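Side-chain contacts in protein GLB-12 (Caenorhabditis elegans, PDB 4BJA), which binds heme b through two axial ligands in a globin fold and is thought to act in redox signalling required for reproduction: residues V54-I57 with F58-I61; P67-K70 with K71-G74; D76-P79 with R80-L84; I147-N150 with V151-R155; R155-P158 with F159-G162. The protein carries 1 engineered substitution. All coordinates share one frame; numbering follows the deposited sequence. Where two conformers were deposited one is given.

Contact 1 (V54-I57 with F58-I61); sequences VGLI and FLDI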
# COMPACT_ATOMS: atom_id res chain seq x y z
N VAL A 54 -14.10 16.61 13.98
CA VAL A 54 -14.31 15.21 13.80
C VAL A 54 -15.77 14.84 14.13
O VAL A 54 -16.40 14.10 13.40
CB VAL A 54 -13.32 14.38 14.67
CG1 VAL A 54 -13.71 12.89 14.71
CG2 VAL A 54 -11.88 14.60 14.14
N GLY A 55 -16.28 15.37 15.25
CA GLY A 55 -17.68 15.17 15.65
C GLY A 55 -18.65 15.63 14.55
O GLY A 55 -19.56 14.90 14.20
N LEU A 56 -18.42 16.82 13.97
CA LEU A 56 -19.34 17.39 12.95
C LEU A 56 -19.35 16.50 11.71
O LEU A 56 -20.39 16.29 11.08
CB LEU A 56 -18.86 18.77 12.55
CG LEU A 56 -19.12 19.81 13.64
CD1 LEU A 56 -18.66 21.17 13.18
CD2 LEU A 56 -20.62 19.84 13.98
N ILE A 57 -18.16 16.00 11.35
CA ILE A 57 -18.06 15.15 10.18
C ILE A 57 -18.75 13.79 10.42
O ILE A 57 -19.46 13.28 9.55
CB ILE A 57 -16.59 15.02 9.68
CG1 ILE A 57 -16.10 16.41 9.21
CG2 ILE A 57 -16.47 13.93 8.51
CD1 ILE A 57 -14.62 16.53 8.93
N PHE A 58 -18.57 13.18 11.60
CA PHE A 58 -19.30 11.97 11.91
C PHE A 58 -20.81 12.22 11.95
O PHE A 58 -21.57 11.34 11.57
CB PHE A 58 -18.79 11.30 13.21
CG PHE A 58 -17.74 10.30 12.93
CD1 PHE A 58 -18.07 9.06 12.39
CD2 PHE A 58 -16.39 10.64 13.12
CE1 PHE A 58 -17.06 8.08 12.11
CE2 PHE A 58 -15.38 9.68 12.82
CZ PHE A 58 -15.72 8.43 12.33
N LEU A 59 -21.23 13.39 12.41
CA LEU A 59 -22.69 13.68 12.37
C LEU A 59 -23.16 13.68 10.91
O LEU A 59 -24.16 13.04 10.58
CB LEU A 59 -23.01 15.00 13.06
CG LEU A 59 -22.93 14.98 14.60
CD1 LEU A 59 -23.05 16.40 15.16
CD2 LEU A 59 -23.99 14.07 15.22
N ASP A 60 -22.42 14.34 10.02
CA ASP A 60 -22.78 14.22 8.58
C ASP A 60 -22.77 12.78 8.05
O ASP A 60 -23.65 12.38 7.33
CB ASP A 60 -21.82 15.06 7.74
CG ASP A 60 -22.02 16.54 7.92
OD1 ASP A 60 -22.98 16.96 8.61
OD2 ASP A 60 -21.20 17.32 7.36
N ILE A 61 -21.75 11.99 8.39
CA ILE A 61 -21.70 10.62 7.94
C ILE A 61 -22.96 9.82 8.31
O ILE A 61 -23.57 9.16 7.44
CB ILE A 61 -20.48 9.90 8.55
CG1 ILE A 61 -19.20 10.45 7.86
CG2 ILE A 61 -20.59 8.38 8.33
CD1 ILE A 61 -17.89 10.02 8.60

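Contact 2 (P67-K70 with K71-G74); sequences PDLK and KVFG. With HEM (protoporphyrin IX containing Fe), chain B.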
# COMPACT_ATOMS: atom_id res chain seq x y z
N PRO A 67 -26.70 6.37 6.53
CA PRO A 67 -27.54 6.24 7.73
C PRO A 67 -27.65 4.83 8.30
O PRO A 67 -28.09 4.70 9.47
CB PRO A 67 -28.91 6.81 7.27
CG PRO A 67 -28.86 6.63 5.74
CD PRO A 67 -27.44 6.90 5.37
N ASP A 68 -27.26 3.79 7.55
CA ASP A 68 -27.11 2.43 8.10
C ASP A 68 -26.22 2.41 9.35
O ASP A 68 -26.37 1.52 10.22
CB ASP A 68 -26.49 1.46 7.08
CG ASP A 68 -27.53 0.70 6.28
OD1 ASP A 68 -28.74 0.93 6.47
OD2 ASP A 68 -27.12 -0.16 5.44
N LEU A 69 -25.32 3.39 9.45
CA LEU A 69 -24.38 3.46 10.58
C LEU A 69 -25.00 3.99 11.86
O LEU A 69 -24.42 3.87 12.94
CB LEU A 69 -23.11 4.28 10.23
CG LEU A 69 -22.27 3.59 9.13
CD1 LEU A 69 -21.05 4.48 8.80
CD2 LEU A 69 -21.81 2.16 9.53
N LYS A 70 -26.21 4.54 11.79
CA LYS A 70 -26.83 5.08 12.99
C LYS A 70 -27.06 3.96 14.01
O LYS A 70 -26.71 4.11 15.18
CB LYS A 70 -28.14 5.83 12.66
CG LYS A 70 -27.88 7.24 12.12
CD LYS A 70 -29.22 8.05 12.00
CE LYS A 70 -29.78 8.02 10.65
NZ LYS A 70 -31.16 8.66 10.77
N LYS A 71 -27.57 2.83 13.54
CA LYS A 71 -27.87 1.68 14.41
C LYS A 71 -26.60 1.13 15.06
O LYS A 71 -26.59 0.77 16.23
CB LYS A 71 -28.58 0.57 13.63
CG LYS A 71 -29.08 -0.60 14.51
CD LYS A 71 -29.93 -1.55 13.71
CE LYS A 71 -29.79 -3.00 14.21
NZ LYS A 71 -30.77 -3.91 13.48
N VAL A 72 -25.52 1.11 14.28
CA VAL A 72 -24.24 0.58 14.75
C VAL A 72 -23.81 1.37 15.95
O VAL A 72 -23.31 0.81 16.96
CB VAL A 72 -23.13 0.70 13.65
CG1 VAL A 72 -21.79 0.28 14.21
CG2 VAL A 72 -23.46 -0.16 12.48
N PHE A 73 -23.96 2.69 15.84
CA PHE A 73 -23.47 3.61 16.85
C PHE A 73 -24.51 3.96 17.91
O PHE A 73 -24.31 4.87 18.73
CB PHE A 73 -22.88 4.84 16.19
CG PHE A 73 -21.59 4.56 15.48
CD1 PHE A 73 -20.51 4.01 16.20
CD2 PHE A 73 -21.47 4.81 14.13
CE1 PHE A 73 -19.29 3.72 15.53
CE2 PHE A 73 -20.29 4.52 13.45
CZ PHE A 73 -19.19 3.97 14.16
N GLY A 74 -25.63 3.23 17.86
CA GLY A 74 -26.70 3.42 18.83
C GLY A 74 -27.43 4.76 18.76
O GLY A 74 -27.96 5.21 19.78
CHA HEM B . -13.57 1.31 17.46
CHB HEM B . -11.08 4.12 14.41
CHC HEM B . -14.25 3.16 10.93
CHD HEM B . -17.12 1.04 14.16
C1A HEM B . -12.62 2.09 16.92
C2A HEM B . -11.38 2.48 17.57
C3A HEM B . -10.71 3.26 16.70
C4A HEM B . -11.51 3.39 15.49
CMA HEM B . -9.34 3.96 16.88
CAA HEM B . -10.94 2.02 19.00
CBA HEM B . -9.65 1.19 18.95
CGA HEM B . -9.93 -0.01 18.16
O1A HEM B . -10.98 -0.67 18.43
O2A HEM B . -9.12 -0.25 17.23
C1B HEM B . -11.71 4.02 13.21
C2B HEM B . -11.19 4.55 11.95
C3B HEM B . -12.04 4.28 11.01
C4B HEM B . -13.16 3.59 11.61
CMB HEM B . -9.84 5.26 11.79
CAB HEM B . -11.84 4.63 9.51
CBB HEM B . -12.88 4.71 8.72
C1C HEM B . -15.29 2.49 11.49
C2C HEM B . -16.47 2.06 10.80
C3C HEM B . -17.26 1.47 11.68
C4C HEM B . -16.63 1.53 12.98
CMC HEM B . -16.71 2.23 9.28
CAC HEM B . -18.64 0.85 11.34
CBC HEM B . -19.08 -0.12 12.12
C1D HEM B . -16.47 0.99 15.34
C2D HEM B . -17.06 0.61 16.59
C3D HEM B . -15.96 0.69 17.60
C4D HEM B . -14.80 1.11 16.88
CMD HEM B . -18.52 0.20 16.88
CAD HEM B . -16.07 0.41 19.11
CBD HEM B . -16.13 1.79 19.80
CGD HEM B . -17.42 2.58 19.55
O1D HEM B . -18.48 2.01 19.22
O2D HEM B . -17.37 3.80 19.73
NA HEM B . -12.68 2.67 15.65
NB HEM B . -12.95 3.43 12.98
NC HEM B . -15.43 2.15 12.82
ND HEM B . -15.12 1.29 15.55
FE HEM B . -14.04 2.40 14.28
O HOH W 1 -29.32 2.99 10.94

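Contact 3 (D76-P79 with R80-L84); sequences DRAP and RAAML. With ACT (acetate ion), chain G; ACT (acetate ion), chain F.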
# COMPACT_ATOMS: atom_id res chain seq x y z
N ASP A 76 -29.79 5.61 16.23
CA ASP A 76 -30.94 5.47 15.36
C ASP A 76 -32.19 6.21 15.88
O ASP A 76 -33.13 6.39 15.08
CB ASP A 76 -31.18 3.98 15.13
CG ASP A 76 -31.28 3.19 16.44
OD1 ASP A 76 -30.30 3.16 17.26
OD2 ASP A 76 -32.36 2.61 16.66
N ARG A 77 -32.21 6.68 17.14
CA ARG A 77 -33.35 7.52 17.61
C ARG A 77 -32.98 8.91 18.06
O ARG A 77 -33.85 9.81 18.17
CB ARG A 77 -34.13 6.81 18.72
CG ARG A 77 -34.78 5.54 18.25
CD ARG A 77 -35.99 5.83 17.32
NE ARG A 77 -36.59 4.57 16.95
CZ ARG A 77 -36.26 3.86 15.89
NH1 ARG A 77 -35.34 4.31 15.02
NH2 ARG A 77 -36.85 2.69 15.68
N ALA A 78 -31.71 9.08 18.41
CA ALA A 78 -31.26 10.34 18.97
C ALA A 78 -31.37 11.43 17.92
O ALA A 78 -30.91 11.23 16.78
CB ALA A 78 -29.81 10.20 19.45
N PRO A 79 -31.93 12.61 18.28
CA PRO A 79 -31.86 13.68 17.28
C PRO A 79 -30.39 13.91 17.00
O PRO A 79 -29.55 13.61 17.86
CB PRO A 79 -32.45 14.90 18.00
CG PRO A 79 -32.52 14.56 19.43
CD PRO A 79 -32.46 13.06 19.58
N ARG A 80 -30.09 14.46 15.82
CA ARG A 80 -28.74 14.87 15.49
C ARG A 80 -28.14 15.63 16.67
O ARG A 80 -27.04 15.33 17.08
CB ARG A 80 -28.75 15.75 14.22
CG ARG A 80 -27.42 16.40 13.91
CD ARG A 80 -27.38 16.88 12.45
NE ARG A 80 -26.09 17.53 12.26
CZ ARG A 80 -25.23 17.30 11.27
NH1 ARG A 80 -25.49 16.46 10.27
NH2 ARG A 80 -24.09 17.97 11.27
N ALA A 81 -28.92 16.53 17.27
CA ALA A 81 -28.44 17.33 18.41
C ALA A 81 -28.08 16.58 19.72
O ALA A 81 -27.37 17.15 20.57
CB ALA A 81 -29.41 18.52 18.69
N ALA A 82 -28.55 15.34 19.89
CA ALA A 82 -28.18 14.52 21.07
C ALA A 82 -27.10 13.47 20.82
O ALA A 82 -26.63 12.83 21.78
CB ALA A 82 -29.40 13.82 21.63
N MET A 83 -26.76 13.25 19.55
CA MET A 83 -25.91 12.11 19.20
C MET A 83 -24.54 12.17 19.82
O MET A 83 -24.01 11.12 20.16
CB MET A 83 -25.75 12.02 17.69
CG MET A 83 -27.01 11.51 17.01
SD MET A 83 -26.74 11.33 15.25
CE MET A 83 -28.44 10.94 14.79
N LEU A 84 -23.95 13.37 19.91
CA LEU A 84 -22.57 13.48 20.40
C LEU A 84 -22.44 12.94 21.84
O LEU A 84 -21.36 12.52 22.25
CB LEU A 84 -22.09 14.93 20.35
CG LEU A 84 -22.07 15.48 18.92
CD1 LEU A 84 -21.97 17.02 18.91
CD2 LEU A 84 -20.90 14.88 18.17
C ACT G . -39.05 2.29 18.90
O ACT G . -38.89 2.64 17.71
OXT ACT G . -38.47 3.00 19.74
CH3 ACT G . -39.90 1.12 19.31
C ACT F . -33.03 3.38 11.63
O ACT F . -33.98 3.55 12.43
OXT ACT F . -33.31 2.68 10.65
CH3 ACT F . -31.73 4.07 11.79

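Contact 4 (I147-N150 with V151-R155); sequences IVIN and VFIER. With HEM (protoporphyrin IX containing Fe), chain B.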
# COMPACT_ATOMS: atom_id res chain seq x y z
N ILE A 147 -15.99 4.67 2.88
CA ILE A 147 -17.14 5.55 2.97
C ILE A 147 -16.87 6.64 4.04
O ILE A 147 -17.07 7.84 3.81
CB ILE A 147 -18.40 4.73 3.32
CG1 ILE A 147 -18.84 3.91 2.09
CG2 ILE A 147 -19.55 5.68 3.84
CD1 ILE A 147 -19.83 2.79 2.33
N VAL A 148 -16.34 6.23 5.19
CA VAL A 148 -16.10 7.19 6.27
C VAL A 148 -15.00 8.15 5.88
O VAL A 148 -15.12 9.40 6.02
CB VAL A 148 -15.73 6.43 7.57
CG1 VAL A 148 -15.20 7.38 8.63
CG2 VAL A 148 -17.00 5.67 8.13
N ILE A 149 -13.86 7.60 5.45
CA ILE A 149 -12.71 8.47 5.18
C ILE A 149 -12.98 9.37 3.99
O ILE A 149 -12.53 10.50 3.98
CB ILE A 149 -11.40 7.69 5.03
CG1 ILE A 149 -11.10 7.10 6.39
CG2 ILE A 149 -10.28 8.63 4.51
CD1 ILE A 149 -10.61 8.10 7.38
N ASN A 150 -13.78 8.91 3.02
CA ASN A 150 -14.12 9.81 1.91
C ASN A 150 -14.87 11.07 2.36
O ASN A 150 -14.69 12.14 1.78
CB ASN A 150 -14.94 9.07 0.86
CG ASN A 150 -14.09 8.27 -0.05
OD1 ASN A 150 -12.86 8.38 0.00
ND2 ASN A 150 -14.71 7.50 -0.93
N VAL A 151 -15.69 10.95 3.41
CA VAL A 151 -16.35 12.15 3.92
C VAL A 151 -15.32 13.07 4.56
O VAL A 151 -15.40 14.31 4.41
CB VAL A 151 -17.56 11.83 4.84
CG1 VAL A 151 -18.27 13.18 5.29
CG2 VAL A 151 -18.54 10.91 4.10
N PHE A 152 -14.32 12.48 5.25
CA PHE A 152 -13.22 13.29 5.71
C PHE A 152 -12.45 13.98 4.59
O PHE A 152 -12.09 15.14 4.71
CB PHE A 152 -12.31 12.47 6.62
CG PHE A 152 -12.87 12.35 8.00
CD1 PHE A 152 -12.58 13.35 8.97
CD2 PHE A 152 -13.73 11.29 8.30
CE1 PHE A 152 -13.14 13.25 10.26
CE2 PHE A 152 -14.32 11.18 9.59
CZ PHE A 152 -14.02 12.17 10.56
N ILE A 153 -12.21 13.26 3.50
CA ILE A 153 -11.53 13.88 2.35
C ILE A 153 -12.33 15.11 1.86
O ILE A 153 -11.74 16.19 1.56
CB ILE A 153 -11.33 12.84 1.24
CG1 ILE A 153 -10.23 11.84 1.67
CG2 ILE A 153 -10.91 13.54 -0.08
CD1 ILE A 153 -10.11 10.61 0.81
N GLU A 154 -13.65 14.98 1.78
CA GLU A 154 -14.46 16.09 1.27
C GLU A 154 -14.63 17.25 2.26
O GLU A 154 -14.70 18.40 1.87
CB GLU A 154 -15.87 15.52 0.91
CG GLU A 154 -15.86 14.53 -0.24
CD GLU A 154 -14.99 15.00 -1.47
OE1 GLU A 154 -15.27 16.06 -2.10
OE2 GLU A 154 -14.01 14.30 -1.82
N ARG A 155 -14.71 16.92 3.56
CA ARG A 155 -15.07 17.88 4.61
C ARG A 155 -13.89 18.37 5.46
O ARG A 155 -13.82 19.54 5.82
CB ARG A 155 -16.12 17.26 5.53
CG ARG A 155 -17.43 16.86 4.84
CD ARG A 155 -18.39 18.04 4.76
NE ARG A 155 -19.09 18.26 6.03
CZ ARG A 155 -19.15 19.42 6.68
NH1 ARG A 155 -18.57 20.50 6.19
NH2 ARG A 155 -19.81 19.50 7.82
CHA HEM B . -13.57 1.31 17.46
CHB HEM B . -11.08 4.12 14.41
CHC HEM B . -14.25 3.16 10.93
CHD HEM B . -17.12 1.04 14.16
C1A HEM B . -12.62 2.09 16.92
C2A HEM B . -11.38 2.48 17.57
C3A HEM B . -10.71 3.26 16.70
C4A HEM B . -11.51 3.39 15.49
CMA HEM B . -9.34 3.96 16.88
CAA HEM B . -10.94 2.02 19.00
CBA HEM B . -9.65 1.19 18.95
CGA HEM B . -9.93 -0.01 18.16
O1A HEM B . -10.98 -0.67 18.43
O2A HEM B . -9.12 -0.25 17.23
C1B HEM B . -11.71 4.02 13.21
C2B HEM B . -11.19 4.55 11.95
C3B HEM B . -12.04 4.28 11.01
C4B HEM B . -13.16 3.59 11.61
CMB HEM B . -9.84 5.26 11.79
CAB HEM B . -11.84 4.63 9.51
CBB HEM B . -12.88 4.71 8.72
C1C HEM B . -15.29 2.49 11.49
C2C HEM B . -16.47 2.06 10.80
C3C HEM B . -17.26 1.47 11.68
C4C HEM B . -16.63 1.53 12.98
CMC HEM B . -16.71 2.23 9.28
CAC HEM B . -18.64 0.85 11.34
CBC HEM B . -19.08 -0.12 12.12
C1D HEM B . -16.47 0.99 15.34
C2D HEM B . -17.06 0.61 16.59
C3D HEM B . -15.96 0.69 17.60
C4D HEM B . -14.80 1.11 16.88
CMD HEM B . -18.52 0.20 16.88
CAD HEM B . -16.07 0.41 19.11
CBD HEM B . -16.13 1.79 19.80
CGD HEM B . -17.42 2.58 19.55
O1D HEM B . -18.48 2.01 19.22
O2D HEM B . -17.37 3.80 19.73
NA HEM B . -12.68 2.67 15.65
NB HEM B . -12.95 3.43 12.98
NC HEM B . -15.43 2.15 12.82
ND HEM B . -15.12 1.29 15.55
FE HEM B . -14.04 2.40 14.28

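Contact 5 (R155-P158 with F159-G162); sequences RLIP and FLTG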
# COMPACT_ATOMS: atom_id res chain seq x y z
N ARG A 155 -14.71 16.92 3.56
CA ARG A 155 -15.07 17.88 4.61
C ARG A 155 -13.89 18.37 5.46
O ARG A 155 -13.82 19.54 5.82
CB ARG A 155 -16.12 17.26 5.53
CG ARG A 155 -17.43 16.86 4.84
CD ARG A 155 -18.39 18.04 4.76
NE ARG A 155 -19.09 18.26 6.03
CZ ARG A 155 -19.15 19.42 6.68
NH1 ARG A 155 -18.57 20.50 6.19
NH2 ARG A 155 -19.81 19.50 7.82
N LEU A 156 -12.95 17.48 5.80
CA LEU A 156 -11.83 17.92 6.65
C LEU A 156 -10.82 18.75 5.87
O LEU A 156 -10.31 19.75 6.42
CB LEU A 156 -11.14 16.67 7.19
CG LEU A 156 -10.31 16.76 8.47
CD1 LEU A 156 -9.08 15.88 8.56
CD2 LEU A 156 -10.34 18.01 9.40
N ILE A 157 -10.56 18.39 4.61
CA ILE A 157 -9.49 19.06 3.86
C ILE A 157 -9.72 20.58 3.70
O ILE A 157 -8.80 21.37 3.87
CB ILE A 157 -9.18 18.36 2.51
CG1 ILE A 157 -8.58 16.99 2.84
CG2 ILE A 157 -8.23 19.26 1.63
CD1 ILE A 157 -8.22 16.15 1.63
N PRO A 158 -10.96 21.02 3.42
CA PRO A 158 -11.15 22.48 3.39
C PRO A 158 -10.89 23.21 4.70
O PRO A 158 -10.49 24.38 4.64
CB PRO A 158 -12.64 22.62 2.98
CG PRO A 158 -12.89 21.43 2.14
CD PRO A 158 -12.10 20.31 2.79
N PHE A 159 -11.09 22.56 5.87
CA PHE A 159 -10.64 23.17 7.14
C PHE A 159 -9.11 23.23 7.18
O PHE A 159 -8.53 24.24 7.61
CB PHE A 159 -11.15 22.37 8.36
CG PHE A 159 -12.63 22.48 8.58
CD1 PHE A 159 -13.17 23.67 9.07
CD2 PHE A 159 -13.46 21.41 8.34
CE1 PHE A 159 -14.56 23.79 9.28
CE2 PHE A 159 -14.86 21.53 8.55
CZ PHE A 159 -15.39 22.72 9.02
N LEU A 160 -8.46 22.16 6.71
CA LEU A 160 -6.99 22.05 6.80
C LEU A 160 -6.32 23.07 5.89
O LEU A 160 -5.18 23.49 6.17
CB LEU A 160 -6.53 20.65 6.39
CG LEU A 160 -6.86 19.59 7.43
CD1 LEU A 160 -6.78 18.17 6.76
CD2 LEU A 160 -5.89 19.68 8.60
N THR A 161 -6.97 23.45 4.80
CA THR A 161 -6.40 24.40 3.87
C THR A 161 -6.73 25.84 4.28
O THR A 161 -6.17 26.82 3.74
CB THR A 161 -6.91 24.21 2.44
OG1 THR A 161 -8.34 24.35 2.42
CG2 THR A 161 -6.49 22.83 1.87
N GLY A 162 -7.66 25.97 5.23
CA GLY A 162 -8.14 27.28 5.63
C GLY A 162 -9.20 27.81 4.67
O GLY A 162 -9.61 28.95 4.81

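Contact 1 (V54-I57 with F58-I61)
V54 and F58 make the apolar side of this helical turn, lying alongside each other and pointing the same way. With CG1 anti to the backbone N (chi1 169°), V54 meets the F58 ring in its plane, at the edge, with CG1 3.8 Å from CD2. One face of that ring receives I61 CD1, displaced toward the rim, so the ring is bordered from two directions within its own helix. I57 slants across I61, its CG2 4.2 Å from I61 CD1. L56 CD2 touches L59 CD1 more loosely, at 4.4 Å.

Four main-chain hydrogen bonds, each spanning four residues, hold the turn: F58 N to V54 O (3.0 Å), L59 N to G55 O (2.9 Å), D60 N to L56 O (3.0 Å) and I61 N to I57 O (2.9 Å). L59 CG rests 3.4 Å from G55 O.

The charged group is D60, whose OD2 pairs with R155 and OD1 with R80; the two arginines probably ease the closeness of the D64 carboxylate to that of D60.

Beyond the turn, the F58 ring stands steeply against that of the heme ligand H92 and edge-to-face with F96. An aromatic residue on this helix, set beside the histidine of the following long helix, is consistent with the B helix of a globin lining the distal side of the heme pocket.

Contact 2 (P67-K70 with K71-G74)
F73 turns back along L69 and carries its ring into the heme pocket. Its CG lies anti to the carbonyl carbon (chi1 -70°), which brings the ring past the L69 carbonyl. CB sits 3.7 Å from L69 O. Beyond it, CD2 comes 3.3 Å from the same oxygen, approaching obliquely, and also lies near L69 CB. On the other branch CD1 comes loosely near the heme propionate oxygen O1D, and CE1 is 3.8 Å from the heme methyl CMD. The tip, CZ, rests 3.6 Å from the meso carbon CHD of the porphyrin. V72 CG1 stands over the centre of one ring face, 4.3 Å above the plane, and itself reaches the heme vinyl carbon CBC at 3.4 Å. L69 adds CD2, 3.9 Å from heme CAC and in contact with V72 CG2; L69 and V72 run side by side, and each offers a methyl to that vinyl group.

The main chain is fixed by F73 N, which bonds L69 O at 3.2 Å and K70 O weakly. G74, with its positive phi of 66°, ends the turn as C-prime of a Schellman motif, in which V75 N returns to K70 O and G74 N to K71 O. One water donates to P67 O and accepts from K71 N, bridging the first turn.

This short helix 69-72 packs through L69 on I61 and V62 of helix 50-65, and through L69 and V72 on F132 of helix 131-136; the F73 ring meets that of H92 on helix 87-108, as the CD1 phenylalanine of globins lies beside the heme.

Contact 3 (D76-P79 with R80-L84)
A beta turn running from P79 to A82, in the loop that joins helix 69-72 to helix 87-108, is the core of this contact. A82 N bonds P79 O at 2.8 Å, reaching it from well above the carbonyl plane (54°), and M83 N adds a weak bond to the same oxygen. A second turn, R80 to M83, overlaps the first and is closed by M83 N on R80 O. The P79 ring packs against the turn it opens, with CD 3.8 Å from A82 CB. A78 CB meets M83 CG at 3.9 Å, and the extended M83 chain (chi2 -176°) carries its methyl back to the main chain, CE lying 3.2 Å from A78 O.

Upstream, R77 is held by oxygen atoms around the rim of its guanidinium group. NE and NH2 both donate to one oxygen O of the acetate in chain G, at 3.1 Å from NE and 2.9 Å from NH2. NH1 gives a bond to O of the chain F acetate at 3.0 Å and another to D76 O, also 3.0 Å from NH1. D76 OD2 lies over one face of the guanidinium as a long ion pair, charges only. Both acetates probably come from the crystallisation liquor.

R80, extended from CG to NE, reaches D60 and also packs on N63 of helix 50-65, while M83 settles on L59 of that helix and F89 of helix 87-108. Overlapping turns pinned to the helices by R80, M83 and L84 are consistent with the CD region of a globin, between the C and E helices.

Contact 4 (I147-N150 with V151-R155)
The F152 ring has V148 O and I149 CA at its edge, near the ring plane, and the ring of F96 stacks with it, while F58 meets it at a steep angle. Its CD2 comes 3.3 Å from V148 O, and CE2 lies 4.0 Å from V148 CG1, the two side chains running alongside each other. With a leucine in place of F152, the stack on F96 would probably be lost and a gap would be likely to open between F58 and V148.

V148 turns both methyls to the heme: CG1 is 3.5 Å from the vinyl carbon CBB, and CG2 is 3.6 Å from the methyl CMC. CG1 stands anti to the backbone N (chi1 168°), which lets it touch the vinyl and the F152 ring together. I149 adds its CG1, 3.8 Å from CBB, whereas its CG2 meets I153 CD1 with the two side chains at about a right angle. N150 lies alongside I153, OD1 3.6 Å from the I153 methyl CD1. V151 CG2 sits 3.4 Å from I147 O.

Along the main chain V151 N bonds weakly to both I147 O and V148 O, F152 N bonds V148 O, E154 N bonds N150 O, and I153 N makes a short bond of 2.8 Å to I149 O.

Helix 144-160 lies here between two others: toward helix 50-65, V148 presses on I61, F152 on I57 and V151 on both, and toward helix 185-214, I149 and I153 press on L196.

Contact 5 (R155-P158 with F159-G162)
F159 brings its ring up to the R155 carbonyl, CD2 3.2 Å from R155 O, in the last turns of helix 144-160, which closes in a Schellman motif at G162. L156 O lies at the ring edge, near its plane, 3.4 Å from F159 CB. Without the ring, as with a serine here, the R155 carbonyl would probably lose its cover and I53 of helix 50-65 a packing partner.

L156 slants across L160, their CD1 atoms 3.7 Å apart. Two main-chain bonds hold the last turn: L160 N to L156 O in the carbonyl plane, and T161 N to I157 O, 2.9 Å and close to straight on at the oxygen. P158 has no N-H to offer the turn before, and the helix kinks there. G162, with phi 81°, returns its N to F159 O at 3.1 Å.

Farther out, R155 pairs with D60 and T161 OG1 bonds E163. L156 settles on W44 of helix 34-46 and I157 on W192 of helix 185-214. T161 has OG1 between its backbone N and carbonyl carbon (chi1 59°), leaving its methyl CG2 to meet I157 CG2 at 4.0 Å.

In the fold
Contact 1 is the most buried, apolar but for one aspartate that links it to contact 3 through R80 and to contacts 4 and 5 through the R155 they share. Contacts 4 and 5 occupy successive turns of helix 144-160, the first reaching the heme and the second with its L156 side chain about 11 Å from the heme. Contact 2 also touches the heme, from another helix, and its L69 packs on I61 of contact 1 and V148 of contact 4. Contact 3 lies at the surface and adds turns, acetates and arginines to a few small apolar contacts. Contacts 2 and 5 both finish in Schellman motifs.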